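Local coordinates for Lmo2812 protein (Listeria monocytogenes EGD-e, PDB 5ZQA) that probably acts as a penicillin-binding D-Ala-D-Ala carboxypeptidase of the S11 peptidase family, trimming peptidoglycan stem peptides of the bacterial cell wall, at residues A[120-125]-A[224-229]; A[211-216]-A[235-240]; A[112-117]-A[128-133]; A[66-71]-A[159-164]; A[157-160]-A[165-168]. All blocks are in the same frame, centred on the assembly; numbering follows the deposited sequence.

Interaction 1 of 5, residues A[120-125]-A[224-229]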
# COMPACT_ATOMS: atom_id res chain seq x y z
N THR A 120 8.67 0.47 -0.15
CA THR A 120 9.46 0.50 1.09
C THR A 120 9.43 1.87 1.76
O THR A 120 9.05 2.00 2.93
CB THR A 120 10.92 0.07 0.80
OG1 THR A 120 10.93 -1.26 0.28
CG2 THR A 120 11.76 0.10 2.06
N MET A 121 9.82 2.91 1.02
CA MET A 121 9.88 4.26 1.59
C MET A 121 8.74 5.16 1.15
O MET A 121 8.69 6.33 1.52
CB MET A 121 11.22 4.93 1.24
CG MET A 121 11.42 5.22 -0.25
SD MET A 121 12.81 6.31 -0.58
CE MET A 121 12.14 7.89 -0.04
N SER A 122 7.83 4.61 0.35
CA SER A 122 6.64 5.32 -0.12
C SER A 122 7.03 6.48 -1.04
O SER A 122 6.52 7.59 -0.92
CB SER A 122 5.81 5.82 1.07
OG SER A 122 4.43 5.85 0.73
N ALA A 123 7.94 6.21 -1.96
CA ALA A 123 8.42 7.24 -2.88
C ALA A 123 7.37 7.57 -3.94
O ALA A 123 7.05 6.75 -4.81
CB ALA A 123 9.73 6.80 -3.54
N ASN A 124 6.83 8.78 -3.87
CA ASN A 124 5.77 9.20 -4.79
C ASN A 124 6.24 9.34 -6.22
O ASN A 124 5.52 8.98 -7.16
CB ASN A 124 5.16 10.52 -4.34
CG ASN A 124 4.38 10.38 -3.08
OD1 ASN A 124 3.29 9.80 -3.09
ND2 ASN A 124 4.91 10.89 -1.97
N ASP A 125 7.45 9.87 -6.41
CA ASP A 125 7.97 10.02 -7.75
C ASP A 125 8.20 8.66 -8.41
O ASP A 125 7.92 8.49 -9.60
CB ASP A 125 9.24 10.89 -7.77
CG ASP A 125 10.32 10.45 -6.77
OD1 ASP A 125 10.08 9.58 -5.91
OD2 ASP A 125 11.43 11.03 -6.84
N GLY A 224 3.97 -7.54 5.98
CA GLY A 224 3.51 -6.45 5.12
C GLY A 224 2.55 -5.56 5.89
O GLY A 224 2.31 -5.81 7.07
N LEU A 225 1.95 -4.56 5.24
CA LEU A 225 2.00 -4.40 3.80
C LEU A 225 2.35 -2.97 3.33
O LEU A 225 3.19 -2.79 2.47
CB LEU A 225 0.65 -4.81 3.21
CG LEU A 225 0.53 -5.10 1.71
CD1 LEU A 225 1.50 -6.20 1.29
CD2 LEU A 225 -0.90 -5.51 1.39
N LYS A 226 1.66 -1.96 3.86
CA LYS A 226 1.87 -0.60 3.35
C LYS A 226 1.32 0.48 4.27
O LYS A 226 0.20 0.37 4.75
CB LYS A 226 1.21 -0.45 1.96
CG LYS A 226 1.51 0.89 1.25
CD LYS A 226 2.92 0.92 0.67
CE LYS A 226 3.32 2.32 0.25
NZ LYS A 226 3.60 3.22 1.42
N THR A 227 2.09 1.55 4.44
CA THR A 227 1.67 2.74 5.18
C THR A 227 1.10 3.83 4.28
O THR A 227 1.32 3.81 3.06
CB THR A 227 2.85 3.38 5.94
OG1 THR A 227 3.88 3.72 4.99
CG2 THR A 227 3.42 2.44 6.97
N GLY A 228 0.41 4.78 4.88
CA GLY A 228 0.03 6.01 4.20
C GLY A 228 -0.05 7.14 5.21
O GLY A 228 -0.31 6.90 6.38
N PHE A 229 0.20 8.37 4.76
CA PHE A 229 -0.04 9.54 5.60
C PHE A 229 -0.21 10.82 4.81
O PHE A 229 0.65 11.16 4.00
CB PHE A 229 1.09 9.78 6.60
CG PHE A 229 1.02 11.14 7.22
CD1 PHE A 229 0.01 11.44 8.11
CD2 PHE A 229 1.92 12.13 6.87
CE1 PHE A 229 -0.09 12.70 8.68
CE2 PHE A 229 1.83 13.39 7.43
CZ PHE A 229 0.83 13.68 8.33
O HOH W 1 6.03 2.42 2.34

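Interaction 2 of 5, residues A[211-216]-A[235-240]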
# COMPACT_ATOMS: atom_id res chain seq x y z
N SER A 211 12.32 0.94 5.39
CA SER A 211 10.88 0.71 5.43
C SER A 211 10.16 1.65 6.38
O SER A 211 10.64 1.95 7.47
CB SER A 211 10.58 -0.72 5.84
OG SER A 211 9.17 -0.94 5.82
N THR A 212 8.98 2.09 5.95
CA THR A 212 8.08 2.84 6.81
C THR A 212 7.28 1.93 7.75
O THR A 212 6.58 2.42 8.65
CB THR A 212 7.08 3.67 5.98
OG1 THR A 212 6.33 2.78 5.14
CG2 THR A 212 7.80 4.70 5.11
N ASN A 213 7.37 0.61 7.55
CA ASN A 213 6.64 -0.34 8.39
C ASN A 213 7.41 -0.64 9.67
O ASN A 213 8.28 -1.51 9.69
CB ASN A 213 6.37 -1.63 7.62
CG ASN A 213 5.55 -2.64 8.43
OD1 ASN A 213 5.32 -2.48 9.63
ND2 ASN A 213 5.10 -3.69 7.75
N ASP A 214 7.06 0.07 10.74
CA ASP A 214 7.79 -0.06 12.01
C ASP A 214 7.50 -1.36 12.76
O ASP A 214 8.15 -1.64 13.76
CB ASP A 214 7.48 1.12 12.92
CG ASP A 214 8.05 2.43 12.40
OD1 ASP A 214 8.99 2.40 11.57
OD2 ASP A 214 7.58 3.50 12.84
N LEU A 215 6.52 -2.15 12.31
CA LEU A 215 6.17 -3.37 13.04
C LEU A 215 6.90 -4.61 12.55
O LEU A 215 6.73 -5.69 13.11
CB LEU A 215 4.66 -3.62 12.96
CG LEU A 215 3.78 -2.70 13.80
CD1 LEU A 215 2.30 -3.02 13.50
CD2 LEU A 215 4.07 -2.88 15.28
N LEU A 216 7.70 -4.47 11.50
CA LEU A 216 8.50 -5.60 11.04
C LEU A 216 9.47 -6.01 12.15
O LEU A 216 10.22 -5.18 12.67
CB LEU A 216 9.26 -5.24 9.76
CG LEU A 216 8.39 -4.99 8.53
CD1 LEU A 216 9.24 -4.41 7.41
CD2 LEU A 216 7.68 -6.27 8.07
N TYR A 235 -2.87 8.95 9.75
CA TYR A 235 -1.87 7.89 9.66
C TYR A 235 -2.53 6.55 9.39
O TYR A 235 -3.40 6.11 10.15
CB TYR A 235 -1.03 7.85 10.94
CG TYR A 235 -0.11 9.06 11.06
CD1 TYR A 235 -0.55 10.23 11.67
CD2 TYR A 235 1.17 9.02 10.54
CE1 TYR A 235 0.28 11.34 11.77
CE2 TYR A 235 2.01 10.12 10.64
CZ TYR A 235 1.56 11.27 11.25
OH TYR A 235 2.38 12.38 11.36
N CYS A 236 -2.12 5.91 8.30
CA CYS A 236 -2.79 4.72 7.80
C CYS A 236 -1.83 3.55 7.69
O CYS A 236 -0.64 3.73 7.47
CB CYS A 236 -3.40 4.99 6.42
SG CYS A 236 -4.60 6.36 6.38
N PHE A 237 -2.35 2.33 7.82
CA PHE A 237 -1.51 1.15 7.63
C PHE A 237 -2.35 -0.06 7.28
O PHE A 237 -3.34 -0.35 7.96
CB PHE A 237 -0.67 0.85 8.88
CG PHE A 237 0.28 -0.31 8.72
CD1 PHE A 237 1.28 -0.27 7.76
CD2 PHE A 237 0.17 -1.45 9.51
CE1 PHE A 237 2.17 -1.34 7.60
CE2 PHE A 237 1.06 -2.52 9.35
CZ PHE A 237 2.04 -2.46 8.40
N ILE A 238 -1.95 -0.76 6.22
CA ILE A 238 -2.48 -2.09 5.92
C ILE A 238 -1.42 -3.09 6.37
O ILE A 238 -0.29 -3.06 5.89
CB ILE A 238 -2.81 -2.27 4.43
CG1 ILE A 238 -3.95 -1.34 4.04
CG2 ILE A 238 -3.23 -3.72 4.14
CD1 ILE A 238 -4.27 -1.32 2.54
N GLY A 239 -1.79 -3.93 7.33
CA GLY A 239 -0.90 -4.96 7.83
C GLY A 239 -1.31 -6.34 7.34
O GLY A 239 -2.47 -6.57 7.05
N THR A 240 -0.35 -7.26 7.27
CA THR A 240 -0.70 -8.65 7.03
C THR A 240 0.30 -9.54 7.75
O THR A 240 1.49 -9.20 7.88
CB THR A 240 -0.78 -8.98 5.51
OG1 THR A 240 -1.30 -10.30 5.35
CG2 THR A 240 0.57 -8.85 4.82

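Interaction 3 of 5, residues A[112-117]-A[128-133]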
# COMPACT_ATOMS: atom_id res chain seq x y z
N ARG A 112 12.91 -2.32 -11.07
CA ARG A 112 13.06 -3.02 -9.80
C ARG A 112 13.24 -2.03 -8.64
O ARG A 112 12.54 -2.10 -7.63
CB ARG A 112 14.24 -3.98 -9.85
CG ARG A 112 14.71 -4.52 -8.50
CD ARG A 112 13.64 -5.31 -7.78
NE ARG A 112 13.31 -6.54 -8.50
CZ ARG A 112 12.31 -7.35 -8.18
NH1 ARG A 112 11.51 -7.08 -7.14
NH2 ARG A 112 12.10 -8.44 -8.91
N ASP A 113 14.17 -1.10 -8.81
CA ASP A 113 14.48 -0.18 -7.72
C ASP A 113 13.33 0.81 -7.49
O ASP A 113 13.08 1.20 -6.35
CB ASP A 113 15.77 0.59 -8.00
CG ASP A 113 17.02 -0.25 -7.77
OD1 ASP A 113 16.92 -1.37 -7.21
OD2 ASP A 113 18.11 0.23 -8.12
N LEU A 114 12.64 1.20 -8.55
CA LEU A 114 11.49 2.10 -8.42
C LEU A 114 10.36 1.41 -7.66
O LEU A 114 9.74 2.00 -6.78
CB LEU A 114 11.01 2.55 -9.79
CG LEU A 114 11.99 3.44 -10.55
CD1 LEU A 114 11.51 3.60 -11.98
CD2 LEU A 114 12.10 4.80 -9.88
N TYR A 115 10.10 0.16 -8.02
CA TYR A 115 9.13 -0.68 -7.31
C TYR A 115 9.50 -0.82 -5.83
O TYR A 115 8.65 -0.64 -4.95
CB TYR A 115 9.04 -2.03 -8.03
CG TYR A 115 8.34 -3.15 -7.30
CD1 TYR A 115 9.07 -4.06 -6.55
CD2 TYR A 115 6.98 -3.35 -7.44
CE1 TYR A 115 8.46 -5.11 -5.89
CE2 TYR A 115 6.35 -4.40 -6.80
CZ TYR A 115 7.10 -5.28 -6.03
OH TYR A 115 6.49 -6.33 -5.38
N SER A 116 10.77 -1.11 -5.54
CA SER A 116 11.20 -1.19 -4.14
C SER A 116 11.00 0.13 -3.41
O SER A 116 10.51 0.13 -2.28
CB SER A 116 12.66 -1.61 -4.04
OG SER A 116 12.86 -2.89 -4.63
N ALA A 117 11.39 1.24 -4.04
CA ALA A 117 11.27 2.55 -3.40
C ALA A 117 9.81 2.91 -3.12
O ALA A 117 9.47 3.42 -2.05
CB ALA A 117 11.93 3.63 -4.27
N GLU A 128 4.81 7.43 -9.66
CA GLU A 128 4.33 8.16 -10.83
C GLU A 128 5.09 7.75 -12.09
O GLU A 128 4.51 7.66 -13.17
CB GLU A 128 4.46 9.68 -10.62
CG GLU A 128 3.50 10.24 -9.56
CD GLU A 128 2.05 10.08 -9.94
OE1 GLU A 128 1.21 9.87 -9.02
OE2 GLU A 128 1.73 10.18 -11.15
N THR A 129 6.38 7.49 -11.92
CA THR A 129 7.25 7.10 -13.03
C THR A 129 6.83 5.73 -13.57
O THR A 129 6.75 5.52 -14.79
CB THR A 129 8.72 7.05 -12.58
OG1 THR A 129 9.13 8.35 -12.14
CG2 THR A 129 9.63 6.62 -13.73
N LEU A 130 6.54 4.80 -12.67
CA LEU A 130 6.04 3.48 -13.08
C LEU A 130 4.69 3.56 -13.79
O LEU A 130 4.49 2.91 -14.82
CB LEU A 130 5.94 2.57 -11.86
CG LEU A 130 7.28 2.18 -11.22
CD1 LEU A 130 7.07 1.56 -9.84
CD2 LEU A 130 8.06 1.23 -12.12
N GLY A 131 3.76 4.34 -13.25
CA GLY A 131 2.47 4.51 -13.89
C GLY A 131 2.60 5.09 -15.29
O GLY A 131 1.92 4.65 -16.22
N ASP A 132 3.46 6.10 -15.44
CA ASP A 132 3.71 6.73 -16.73
C ASP A 132 4.23 5.72 -17.76
O ASP A 132 3.78 5.69 -18.91
CB ASP A 132 4.72 7.87 -16.59
CG ASP A 132 4.12 9.14 -16.05
OD1 ASP A 132 2.94 9.14 -15.64
OD2 ASP A 132 4.85 10.16 -16.02
N ARG A 133 5.18 4.89 -17.34
CA ARG A 133 5.73 3.86 -18.22
C ARG A 133 4.65 2.89 -18.66
O ARG A 133 4.59 2.48 -19.82
CB ARG A 133 6.87 3.12 -17.51
CG ARG A 133 7.25 1.77 -18.11
CD ARG A 133 7.80 1.86 -19.55
NE ARG A 133 8.13 0.51 -20.00
CZ ARG A 133 7.24 -0.37 -20.45
NH1 ARG A 133 5.96 -0.02 -20.55
NH2 ARG A 133 7.63 -1.59 -20.81

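Interaction 4 of 5, residues A[66-71]-A[159-164]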
# COMPACT_ATOMS: atom_id res chain seq x y z
N LEU A 66 -0.41 0.20 -3.62
CA LEU A 66 -0.64 -1.24 -3.73
C LEU A 66 -1.28 -1.58 -5.08
O LEU A 66 -1.00 -2.64 -5.64
CB LEU A 66 -1.53 -1.75 -2.59
CG LEU A 66 -0.83 -1.68 -1.22
CD1 LEU A 66 -1.78 -2.08 -0.11
CD2 LEU A 66 0.41 -2.57 -1.18
N MET A 67 -2.11 -0.69 -5.61
CA MET A 67 -2.71 -0.96 -6.91
C MET A 67 -1.66 -0.75 -8.00
O MET A 67 -1.60 -1.52 -8.96
CB MET A 67 -3.92 -0.06 -7.19
CG MET A 67 -4.47 -0.24 -8.61
SD MET A 67 -5.02 -1.91 -8.99
CE MET A 67 -6.66 -1.91 -8.26
N THR A 68 -0.83 0.28 -7.85
CA THR A 68 0.27 0.46 -8.79
C THR A 68 1.20 -0.76 -8.76
O THR A 68 1.60 -1.24 -9.82
CB THR A 68 1.03 1.76 -8.49
OG1 THR A 68 0.08 2.83 -8.51
CG2 THR A 68 2.14 2.04 -9.54
N ALA A 69 1.52 -1.27 -7.57
CA ALA A 69 2.35 -2.48 -7.45
C ALA A 69 1.70 -3.65 -8.18
O ALA A 69 2.38 -4.38 -8.92
CB ALA A 69 2.58 -2.83 -5.97
N PHE A 70 0.39 -3.84 -7.98
CA PHE A 70 -0.33 -4.92 -8.65
C PHE A 70 -0.16 -4.84 -10.16
O PHE A 70 0.15 -5.84 -10.81
CB PHE A 70 -1.83 -4.89 -8.28
CG PHE A 70 -2.60 -6.07 -8.82
CD1 PHE A 70 -2.63 -7.26 -8.13
CD2 PHE A 70 -3.26 -5.99 -10.04
CE1 PHE A 70 -3.33 -8.35 -8.63
CE2 PHE A 70 -3.95 -7.07 -10.54
CZ PHE A 70 -3.99 -8.25 -9.83
N LEU A 71 -0.32 -3.64 -10.70
CA LEU A 71 -0.24 -3.46 -12.14
C LEU A 71 1.20 -3.61 -12.69
O LEU A 71 1.38 -4.11 -13.81
CB LEU A 71 -0.83 -2.10 -12.53
CG LEU A 71 -2.36 -2.11 -12.38
CD1 LEU A 71 -2.94 -0.71 -12.55
CD2 LEU A 71 -3.01 -3.07 -13.38
N VAL A 159 -6.83 8.15 -8.12
CA VAL A 159 -6.65 9.38 -8.89
C VAL A 159 -5.24 9.52 -9.47
O VAL A 159 -5.01 10.37 -10.34
CB VAL A 159 -6.98 10.64 -8.03
CG1 VAL A 159 -8.43 10.60 -7.52
CG2 VAL A 159 -6.02 10.80 -6.86
N SER A 160 -4.31 8.71 -8.97
CA SER A 160 -2.91 8.83 -9.36
C SER A 160 -2.15 7.58 -8.95
O SER A 160 -2.58 6.86 -8.05
CB SER A 160 -2.27 10.05 -8.70
OG SER A 160 -2.15 9.87 -7.30
N ALA A 161 -1.03 7.30 -9.62
CA ALA A 161 -0.22 6.13 -9.29
C ALA A 161 0.32 6.17 -7.86
O ALA A 161 0.48 5.13 -7.22
CB ALA A 161 0.94 6.02 -10.28
N SER A 162 0.60 7.38 -7.37
CA SER A 162 1.18 7.55 -6.05
C SER A 162 0.15 7.62 -4.93
O SER A 162 0.42 7.26 -3.79
CB SER A 162 2.02 8.83 -6.02
OG SER A 162 1.22 9.96 -6.34
N GLY A 163 -1.03 8.13 -5.27
CA GLY A 163 -2.01 8.45 -4.26
C GLY A 163 -1.98 9.92 -3.87
O GLY A 163 -2.74 10.34 -3.00
N LEU A 164 -1.09 10.71 -4.48
CA LEU A 164 -1.12 12.15 -4.27
C LEU A 164 -2.39 12.70 -4.88
O LEU A 164 -2.84 12.21 -5.91
CB LEU A 164 0.11 12.81 -4.89
CG LEU A 164 1.46 12.56 -4.23
CD1 LEU A 164 2.58 13.23 -5.02
CD2 LEU A 164 1.46 13.06 -2.79

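Interaction 5 of 5, residues A[157-160]-A[165-168]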
# COMPACT_ATOMS: atom_id res chain seq x y z
N THR A 157 -12.13 4.94 -5.63
CA THR A 157 -11.60 5.62 -6.81
C THR A 157 -10.15 6.02 -6.59
O THR A 157 -9.80 6.64 -5.58
CB THR A 157 -12.41 6.89 -7.19
OG1 THR A 157 -12.61 7.70 -6.04
CG2 THR A 157 -13.76 6.53 -7.79
N PHE A 158 -9.31 5.63 -7.54
CA PHE A 158 -7.91 6.04 -7.58
C PHE A 158 -7.76 7.26 -8.48
O PHE A 158 -8.46 7.38 -9.48
CB PHE A 158 -7.03 4.90 -8.10
CG PHE A 158 -7.08 3.66 -7.24
CD1 PHE A 158 -6.40 3.61 -6.04
CD2 PHE A 158 -7.80 2.55 -7.65
CE1 PHE A 158 -6.44 2.48 -5.24
CE2 PHE A 158 -7.85 1.41 -6.86
CZ PHE A 158 -7.17 1.38 -5.65
N VAL A 159 -6.83 8.15 -8.12
CA VAL A 159 -6.65 9.38 -8.89
C VAL A 159 -5.24 9.52 -9.47
O VAL A 159 -5.01 10.37 -10.34
CB VAL A 159 -6.98 10.64 -8.03
CG1 VAL A 159 -8.43 10.60 -7.52
CG2 VAL A 159 -6.02 10.80 -6.86
N SER A 160 -4.31 8.71 -8.97
CA SER A 160 -2.91 8.83 -9.36
C SER A 160 -2.15 7.58 -8.95
O SER A 160 -2.58 6.86 -8.05
CB SER A 160 -2.27 10.05 -8.70
OG SER A 160 -2.15 9.87 -7.30
N ASP A 165 -2.97 13.73 -4.25
CA ASP A 165 -4.16 14.38 -4.81
C ASP A 165 -3.89 14.93 -6.20
O ASP A 165 -2.77 15.35 -6.51
CB ASP A 165 -4.63 15.54 -3.92
CG ASP A 165 -5.28 15.11 -2.62
OD1 ASP A 165 -5.55 13.90 -2.41
OD2 ASP A 165 -5.53 16.00 -1.77
N VAL A 166 -4.93 14.94 -7.03
CA VAL A 166 -4.86 15.53 -8.35
C VAL A 166 -5.99 16.53 -8.51
O VAL A 166 -7.16 16.14 -8.49
CB VAL A 166 -4.97 14.48 -9.46
CG1 VAL A 166 -4.96 15.15 -10.83
CG2 VAL A 166 -3.86 13.46 -9.35
N ASP A 167 -5.65 17.81 -8.64
CA ASP A 167 -6.65 18.86 -8.86
C ASP A 167 -7.80 18.80 -7.86
O ASP A 167 -8.97 18.92 -8.23
CB ASP A 167 -7.21 18.77 -10.28
CG ASP A 167 -6.20 19.18 -11.32
OD1 ASP A 167 -5.45 20.15 -11.08
OD2 ASP A 167 -6.14 18.52 -12.39
N GLY A 168 -7.46 18.61 -6.59
CA GLY A 168 -8.45 18.63 -5.53
C GLY A 168 -9.17 17.30 -5.34
O GLY A 168 -10.03 17.18 -4.47

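Interaction 1 of 5, residues A[120-125]-A[224-229]
Lys226 reaches from its strand to Ser122, and the only direct hydrogen bond between 120-125 and 224-229 runs from NZ of Lys226 to OG of Ser122 at 2.8 Å. The same nitrogen makes a second bond within its own strand, 2.9 Å to O of Thr227, from a position tilted 28° out of that carbonyl plane. A third bond goes to a water that accepts from Lys226 NZ at 2.7 Å; this water passes a weak bond of 3.1 Å on to O of Thr120, so a bridge runs beside the direct link. Three acceptors therefore fix the position of NZ.

Ser122-Ala123-Asn124 and Lys226-Thr227-Gly228 fit the SxN and KTG motifs that face each other across the active-site cleft of penicillin-binding proteins. Ser122 is predicted to be an active-site residue and Lys226 to bind substrate. OG of Ser122 is also hydrogen-bonded to OG of Ser62, the predicted acyl-ester nucleophile, while Asn124 OD1 pairs with NZ of Lys65.

Van der Waals contacts surround the hydrogen bond. CB of Ser122 lies 3.4 Å from NZ of Lys226, and CE of Lys226 3.7 Å from OG of Ser122. The lysine chain leaves CA with CG anti to the backbone N (chi1 -173°), then bends at chi2 and chi4, which brings the amine back beside its own strand.

Backbone shape differs on the two sides. Ser122 is the first residue to leave the helix, with a phi of 66°, and its CB points toward the strand; Leu225 and Lys226 together face Ile238 in a classic beta bulge.

Interaction 2 of 5, residues A[211-216]-A[235-240]
An Asx turn built on Asn213, in the loop before the strand that bears the KTG motif, meets the outer end of the Phe237 ring. OD1 of Asn213 accepts from N of Leu215 at 3.0 Å, which fixes the rotation of the amide. ND2 of Asn213 then lies 3.4 Å from CZ of Phe237, at the ring edge and near its plane, while OD1 of Asn213 is 3.5 Å from the same CZ. The two side chains cross at about a right angle, with amide and ring planes 62° apart, so the contact is no flat stack. Each side chain has its CG anti to the backbone N (chi1 -177° in Asn213, -176° in Phe237), which extends the two groups toward each other. A second, looser touch comes obliquely from Leu215, whose CD1 is 4.4 Å from CE2 of Phe237. Just upstream, OG of Ser211 accepts from N of Asn213 at 2.9 Å, an ST turn that precedes the Asx turn.

Phe262 of helix 258-272 packs edge-to-face with Phe237 and touches Leu215. Leu222 touches both Asn213 and Leu215, so the loop is in contact with both the edge strand 222-230 and helix 258-272.

Interaction 3 of 5, residues A[112-117]-A[128-133]
Leu130 projects from its helix toward Leu114 and reaches the backbone of the facing helix with its tip. Its CB points toward that helix, and chi1 of -67°, with CG anti to the carbonyl carbon, sets CG 4.0 Å from CB of Leu114. There the chain forks. CD2 of Leu130 stays on the leucine, 4.0 Å from CB of Leu114 and 4.2 Å from its CD1. CD1 of Leu130 slides along the main chain, 3.9 Å from C of Leu114 and 3.8 Å from N of Tyr115, touching the peptide link between the two.

The segments belong to consecutive helices, 111-120 and 124-135; Ser122 and Ala123 of the SxN motif lie in the link and Asn124 opens the second helix. The axes of segments 112-117 and 128-133 approach to 10.1 Å and run at 130° to each other.

Beside the leucines, CD1 of Leu114 meets CG2 of Thr129 at 4.0 Å, the two side chains crossing at about a right angle. The hydroxyl of Thr129 is engaged elsewhere, with O of Asp125 and N of Val90, leaving the methyl to Leu114. Tyr115 meets Trp83 edge-to-face, and Val72 of helix 65-77 touches both Tyr115 and Leu130.

Interaction 4 of 5, residues A[66-71]-A[159-164]
Thr68 turns its hydroxyl, rather than its methyl, toward Ala161. With chi1 at -56°, OG1 of Thr68 stands beside its own backbone N and CG2 is anti to it. From there OG1 donates to O of Ala161 at 2.7 Å. The C=O...donor angle is 117° and the donor lies in the carbonyl plane, on a lone pair. The hydroxyl approaches from the CA side of the carbonyl, so OG1 of Thr68 is 3.4 Å from CA and 3.7 Å from CB of Ala161. A helix side chain thus supplies a hydrogen bond to this carbonyl of the buried Ala161.

The serines on either side of Ala161 shape the turn, and both point away from the helix. OG of Ser160 accepts from N of Gly163 at 2.9 Å, forming an ST motif, and donates in-plane to O of Leu164 at 2.8 Å. OG of Ser162 closes an ST turn by accepting from N of Leu164 at 3.1 Å, and it also bonds to OE1 of Glu128.

One residue after Ala161, O of Ser162 accepts from NZ of Lys65, the predicted proton acceptor. Thr68 follows that lysine on helix 65-77, the helix that begins at the lysine of the SxxK motif, so the loop is fastened to the wall of the active site seen in penicillin-recognising serine enzymes.

Interaction 5 of 5, residues A[157-160]-A[165-168]
Val159 and Val166 come within 6.4 Å of each other between CA atoms, because the chain between them doubles back and returns alongside itself. Neither segment is helix or strand: both belong to the long loop between helix 139-150 and strand 172-173, and the contact closes the base of a compact turn formed by residues 161-164.

The side chains that meet are small, two valines and a serine, and no hydrogen bond crosses. Val166 does most of the touching with one methyl. Its chi1 of 177° sets CG1 anti to the backbone N and leaves CG2 anti to the carbonyl carbon, pointing at 157-160. From that place CG2 of Val166 meets three different groups of the opposite segment. It rests 4.2 Å from CG2 of Val159, an apolar pair at the partly exposed side of the contact. It also reaches CB of Ser160 at 3.8 Å, on the buried side, where the serine's carbon and not its hydroxyl faces the valine. The hydroxyl serves the turn instead, bonded to Gly163 and Leu164.

OD1 of Asp165 is hydrogen-bonded to OG of Ser170, while Phe158 packs inward on Met143 and Ala147 of helix 139-150. The closest approach of all is a van der Waals one between a methyl and a carbonyl: CG2 of Val166 stands 3.4 Å from O of Val159.

Overall arrangement
Interactions 1 to 4 are buried, whereas interaction 5 is partly exposed, its centre about 16 Å from that of the chain. Polar chemistry dominates interactions 1 and 4, which lie beside the predicted active site, and apolar contacts dominate interactions 3 and 5. Interaction 2 is mixed, an amide against a ring. Interactions 1 and 3 share helix 124-135; interactions 1 and 2 use neighbouring strands of one antiparallel sheet and are joined by the bond between Thr227 OG1 and Thr212 OG1. Interactions 4 and 5 share Val159 and Ser160, so the same loop is held on one side by the SxxK helix and on the other by itself. Glu128 links interactions 3 and 4 through Ser162.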